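Local coordinates for capsid protein (Infectious hypodermal and hematopoietic necrosis virus, PDB 3N7X), which forms the icosahedral shell of a shrimp densovirus, with sixty copies assembled into a capsid that binds calcium ions, at residues T156-D168 against Q176-A188. Residues are numbered along the deposited sequence; the frame is centred on the assembly and turned at random.
Sequences TGLHNQLSTKETD and QNPQLVTVQSTAA. With CA (calcium ion), chain B.
Leu162 reaches across to Val181 and Val183, and its side chain, followed outward, illustrates how two short strands that splay apart can still share an apolar seam. Leu162 CB already rests against Val181 CG1 at 3.5 Å. With CG turned away from the carbonyl carbon (chi1 -55°), the next atoms can reach both valines: Leu162 CD1 touches Val181 CG1 and, at 3.9 Å, Val183 CG1, while CD2 turns to the backbone oxygen of Thr182. The side chains of Leu162 and Val181 stand roughly perpendicular, and the single methyl Val181 CG1 meets both CB and CD1 of Leu162.

The strands 161-164 and 179-182 are antiparallel neighbours in one sheet of the capsid protein's beta-barrel, joined by the connection that carries helix 171-176; strand 322-324 borders 161-164 on its other side. Their directions differ by 131°, and the pairing is correspondingly short. Thr182 N gives a 3.0 Å bond to Ser163 O, and Lys165 N gives one of the same length to Leu180 O. Between them Thr164 and Val181 form a non-hydrogen-bonded pair whose side chains diverge, the CA atoms 4.1 Å apart. Where the strands part, a water bridges them, accepting from Ser163 N and donating to Thr182 O.

Past the last bond of the pair, the extended Lys165 chain runs alongside Leu180, Lys165 CD lying 4.1 Å from Leu180 CD1, toward a weak, long ion pair with Asp63. At the opposite end of the seam His159 brings CE1 to 3.2 Å from Val183 O, while Gln184, bent at chi2, sets NE2 at the ring's edge, in plane. Just before strand 179-182, Gln176 O binds a calcium ion that Tyr55 O of the same chain, Glu191 OE2 of a neighbouring subunit and three waters also hold.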
loop_
_atom_site.group_PDB
_atom_site.type_symbol
_atom_site.label_atom_id
_atom_site.label_comp_id
_atom_site.label_asym_id
_atom_site.label_seq_id
_atom_site.Cartn_x
_atom_site.Cartn_y
_atom_site.Cartn_z
ATOM N N THR A 156 2.370 -56.574 73.793
ATOM C CA THR A 156 0.988 -56.577 74.256
ATOM C C THR A 156 0.831 -56.415 75.764
ATOM O O THR A 156 -0.283 -56.473 76.283
ATOM C CB THR A 156 0.249 -57.851 73.808
ATOM O OG1 THR A 156 0.929 -59.006 74.307
ATOM C CG2 THR A 156 0.193 -57.917 72.291
ATOM N N GLY A 157 1.944 -56.218 76.466
ATOM C CA GLY A 157 1.892 -56.011 77.904
ATOM C C GLY A 157 1.662 -57.222 78.786
ATOM O O GLY A 157 0.873 -57.167 79.731
ATOM N N LEU A 158 2.362 -58.311 78.497
ATOM C CA LEU A 158 2.223 -59.529 79.278
ATOM C C LEU A 158 2.887 -59.437 80.651
ATOM O O LEU A 158 2.271 -59.760 81.665
ATOM C CB LEU A 158 2.842 -60.708 78.525
ATOM C CG LEU A 158 2.275 -61.083 77.152
ATOM C CD1 LEU A 158 3.191 -62.097 76.470
ATOM C CD2 LEU A 158 0.877 -61.651 77.317
ATOM N N HIS A 159 4.136 -58.980 80.674
ATOM C CA HIS A 159 4.908 -58.924 81.911
ATOM C C HIS A 159 5.425 -57.563 82.358
ATOM O O HIS A 159 5.644 -56.664 81.547
ATOM C CB HIS A 159 6.111 -59.853 81.781
ATOM C CG HIS A 159 5.791 -61.180 81.167
ATOM N ND1 HIS A 159 5.063 -62.151 81.823
ATOM C CD2 HIS A 159 6.104 -61.698 79.954
ATOM C CE1 HIS A 159 4.944 -63.211 81.042
ATOM N NE2 HIS A 159 5.566 -62.960 79.903
ATOM N N ASN A 160 5.657 -57.446 83.663
ATOM C CA ASN A 160 6.184 -56.227 84.266
ATOM C C ASN A 160 7.589 -56.496 84.799
ATOM O O ASN A 160 8.530 -55.751 84.518
ATOM C CB ASN A 160 5.288 -55.776 85.420
ATOM C CG ASN A 160 3.910 -55.349 84.955
ATOM O OD1 ASN A 160 2.913 -55.563 85.649
ATOM N ND2 ASN A 160 3.846 -54.730 83.780
ATOM N N GLN A 161 7.727 -57.574 85.565
ATOM C CA GLN A 161 9.011 -57.925 86.157
ATOM C C GLN A 161 9.298 -59.426 86.110
ATOM O O GLN A 161 8.443 -60.247 86.443
ATOM C CB GLN A 161 9.050 -57.449 87.608
ATOM C CG GLN A 161 10.389 -57.663 88.296
ATOM C CD GLN A 161 10.340 -57.353 89.787
ATOM O OE1 GLN A 161 9.779 -56.333 90.206
ATOM N NE2 GLN A 161 10.938 -58.227 90.595
ATOM N N LEU A 162 10.510 -59.784 85.711
ATOM C CA LEU A 162 10.885 -61.187 85.635
ATOM C C LEU A 162 12.215 -61.414 86.333
ATOM O O LEU A 162 12.957 -60.466 86.604
ATOM C CB LEU A 162 11.000 -61.625 84.176
ATOM C CG LEU A 162 9.769 -61.378 83.303
ATOM C CD1 LEU A 162 10.112 -61.724 81.864
ATOM C CD2 LEU A 162 8.582 -62.202 83.797
ATOM N N SER A 163 12.506 -62.678 86.625
ATOM C CA SER A 163 13.758 -63.049 87.271
ATOM C C SER A 163 14.561 -63.915 86.325
ATOM O O SER A 163 13.995 -64.605 85.474
ATOM C CB SER A 163 13.505 -63.844 88.555
ATOM O OG SER A 163 12.991 -63.018 89.581
ATOM N N THR A 164 15.879 -63.868 86.467
ATOM C CA THR A 164 16.759 -64.685 85.647
ATOM C C THR A 164 16.566 -66.122 86.127
ATOM O O THR A 164 16.189 -66.342 87.280
ATOM C CB THR A 164 18.216 -64.275 85.859
ATOM O OG1 THR A 164 18.448 -64.082 87.259
ATOM C CG2 THR A 164 18.523 -62.983 85.129
ATOM N N LYS A 165 16.804 -67.099 85.256
ATOM C CA LYS A 165 16.649 -68.492 85.661
ATOM C C LYS A 165 17.598 -68.760 86.830
ATOM O O LYS A 165 17.239 -69.427 87.798
ATOM C CB LYS A 165 16.960 -69.435 84.499
ATOM C CG LYS A 165 16.627 -70.886 84.800
ATOM C CD LYS A 165 17.001 -71.802 83.648
ATOM C CE LYS A 165 16.702 -73.256 83.973
ATOM N NZ LYS A 165 17.122 -74.169 82.868
ATOM N N GLU A 166 18.814 -68.236 86.734
ATOM C CA GLU A 166 19.794 -68.380 87.802
ATOM C C GLU A 166 19.871 -67.029 88.474
ATOM O O GLU A 166 20.065 -66.014 87.811
ATOM C CB GLU A 166 21.152 -68.746 87.237
ATOM C CG GLU A 166 21.117 -70.009 86.441
ATOM C CD GLU A 166 22.498 -70.511 86.139
ATOM O OE1 GLU A 166 23.299 -69.737 85.560
ATOM O OE2 GLU A 166 22.781 -71.681 86.485
ATOM N N THR A 167 19.738 -67.004 89.789
ATOM C CA THR A 167 19.752 -65.733 90.497
ATOM C C THR A 167 21.101 -65.241 90.985
ATOM O O THR A 167 21.179 -64.296 91.766
ATOM C CB THR A 167 18.794 -65.793 91.673
ATOM O OG1 THR A 167 19.012 -67.025 92.374
ATOM C CG2 THR A 167 17.324 -65.709 91.178
ATOM N N ASP A 168 22.165 -65.865 90.514
ATOM C CA ASP A 168 23.497 -65.465 90.923
ATOM C C ASP A 168 24.293 -65.004 89.713
ATOM O O ASP A 168 25.527 -65.075 89.704
ATOM C CB ASP A 168 24.213 -66.641 91.588
ATOM C CG ASP A 168 24.232 -67.887 90.706
ATOM O OD1 ASP A 168 25.115 -68.752 90.916
ATOM O OD2 ASP A 168 23.360 -68.004 89.809
ATOM N N GLN A 176 29.330 -61.807 78.540
ATOM C CA GLN A 176 29.674 -63.011 77.801
ATOM C C GLN A 176 28.540 -63.451 76.881
ATOM O O GLN A 176 28.777 -63.907 75.759
ATOM C CB GLN A 176 30.005 -64.146 78.775
ATOM C CG GLN A 176 31.455 -64.176 79.243
ATOM C CD GLN A 176 31.627 -64.821 80.620
ATOM O OE1 GLN A 176 30.953 -65.800 80.955
ATOM N NE2 GLN A 176 32.541 -64.276 81.418
ATOM N N ASN A 177 27.305 -63.288 77.345
ATOM C CA ASN A 177 26.170 -63.743 76.558
ATOM C C ASN A 177 24.840 -63.318 77.170
ATOM O O ASN A 177 24.757 -63.005 78.360
ATOM C CB ASN A 177 26.205 -65.283 76.505
ATOM C CG ASN A 177 25.458 -65.861 75.313
ATOM O OD1 ASN A 177 26.018 -65.999 74.221
ATOM N ND2 ASN A 177 24.191 -66.201 75.516
ATOM N N PRO A 178 23.784 -63.266 76.347
ATOM C CA PRO A 178 22.473 -62.893 76.881
ATOM C C PRO A 178 22.120 -64.035 77.835
ATOM O O PRO A 178 22.412 -65.195 77.543
ATOM C CB PRO A 178 21.593 -62.884 75.637
ATOM C CG PRO A 178 22.544 -62.388 74.583
ATOM C CD PRO A 178 23.804 -63.169 74.875
ATOM N N GLN A 179 21.508 -63.717 78.970
ATOM C CA GLN A 179 21.168 -64.742 79.952
ATOM C C GLN A 179 19.698 -65.151 79.936
ATOM O O GLN A 179 18.834 -64.394 79.486
ATOM C CB GLN A 179 21.560 -64.251 81.347
ATOM C CG GLN A 179 23.044 -63.954 81.480
ATOM C CD GLN A 179 23.899 -65.174 81.177
ATOM O OE1 GLN A 179 23.725 -66.230 81.785
ATOM N NE2 GLN A 179 24.830 -65.035 80.238
ATOM N N LEU A 180 19.418 -66.353 80.430
ATOM C CA LEU A 180 18.049 -66.850 80.463
ATOM C C LEU A 180 17.186 -66.168 81.515
ATOM O O LEU A 180 17.617 -65.926 82.643
ATOM C CB LEU A 180 18.032 -68.360 80.701
ATOM C CG LEU A 180 18.446 -69.255 79.530
ATOM C CD1 LEU A 180 18.356 -70.710 79.967
ATOM C CD2 LEU A 180 17.539 -69.002 78.325
ATOM N N VAL A 181 15.957 -65.862 81.123
ATOM C CA VAL A 181 14.990 -65.219 81.999
ATOM C C VAL A 181 13.731 -66.077 81.988
ATOM O O VAL A 181 13.286 -66.525 80.930
ATOM C CB VAL A 181 14.647 -63.797 81.500
ATOM C CG1 VAL A 181 13.472 -63.237 82.278
ATOM C CG2 VAL A 181 15.853 -62.885 81.664
ATOM N N THR A 182 13.166 -66.321 83.162
ATOM C CA THR A 182 11.962 -67.130 83.245
ATOM C C THR A 182 10.754 -66.260 82.926
ATOM O O THR A 182 10.433 -65.335 83.669
ATOM C CB THR A 182 11.804 -67.744 84.648
ATOM O OG1 THR A 182 12.929 -68.588 84.922
ATOM C CG2 THR A 182 10.532 -68.572 84.732
ATOM N N VAL A 183 10.091 -66.561 81.814
ATOM C CA VAL A 183 8.930 -65.791 81.394
ATOM C C VAL A 183 7.601 -66.416 81.824
ATOM O O VAL A 183 6.613 -65.709 82.007
ATOM C CB VAL A 183 8.934 -65.591 79.860
ATOM C CG1 VAL A 183 10.166 -64.808 79.445
ATOM C CG2 VAL A 183 8.924 -66.926 79.159
ATOM N N GLN A 184 7.584 -67.737 81.984
ATOM C CA GLN A 184 6.385 -68.467 82.401
ATOM C C GLN A 184 6.801 -69.739 83.112
ATOM O O GLN A 184 6.971 -70.782 82.476
ATOM C CB GLN A 184 5.525 -68.855 81.199
ATOM C CG GLN A 184 4.453 -67.858 80.835
ATOM C CD GLN A 184 3.610 -67.458 82.026
ATOM O OE1 GLN A 184 3.309 -68.282 82.897
ATOM N NE2 GLN A 184 3.211 -66.188 82.067
ATOM N N SER A 185 6.956 -69.658 84.429
ATOM C CA SER A 185 7.378 -70.812 85.218
ATOM C C SER A 185 6.500 -72.049 85.039
ATOM O O SER A 185 6.970 -73.169 85.224
ATOM C CB SER A 185 7.434 -70.438 86.699
ATOM O OG SER A 185 6.165 -70.007 87.155
ATOM N N THR A 186 5.237 -71.854 84.669
ATOM C CA THR A 186 4.321 -72.981 84.492
ATOM C C THR A 186 4.098 -73.398 83.038
ATOM O O THR A 186 3.251 -74.249 82.762
ATOM C CB THR A 186 2.933 -72.671 85.100
ATOM O OG1 THR A 186 2.311 -71.600 84.370
ATOM C CG2 THR A 186 3.073 -72.276 86.562
ATOM N N ALA A 187 4.855 -72.811 82.115
ATOM C CA ALA A 187 4.698 -73.118 80.695
ATOM C C ALA A 187 5.336 -74.422 80.227
ATOM O O ALA A 187 6.427 -74.428 79.654
ATOM C CB ALA A 187 5.226 -71.964 79.860
ATOM N N ALA A 188 4.650 -75.531 80.461
ATOM C CA ALA A 188 5.161 -76.818 80.021
ATOM C C ALA A 188 5.082 -76.843 78.493
ATOM O O ALA A 188 5.944 -77.415 77.825
ATOM C CB ALA A 188 4.327 -77.946 80.615
HETATM CA CA CA B . 30.473 -64.654 74.321
HETATM O O HOH W 1 10.479 -64.726 86.378
HETATM O O HOH W 2 22.303 -66.859 84.004
HETATM O O HOH W 3 28.790 -66.313 74.605
HETATM O O HOH W 4 31.126 -66.709 73.237
HETATM O O HOH W 5 30.781 -62.274 74.575
#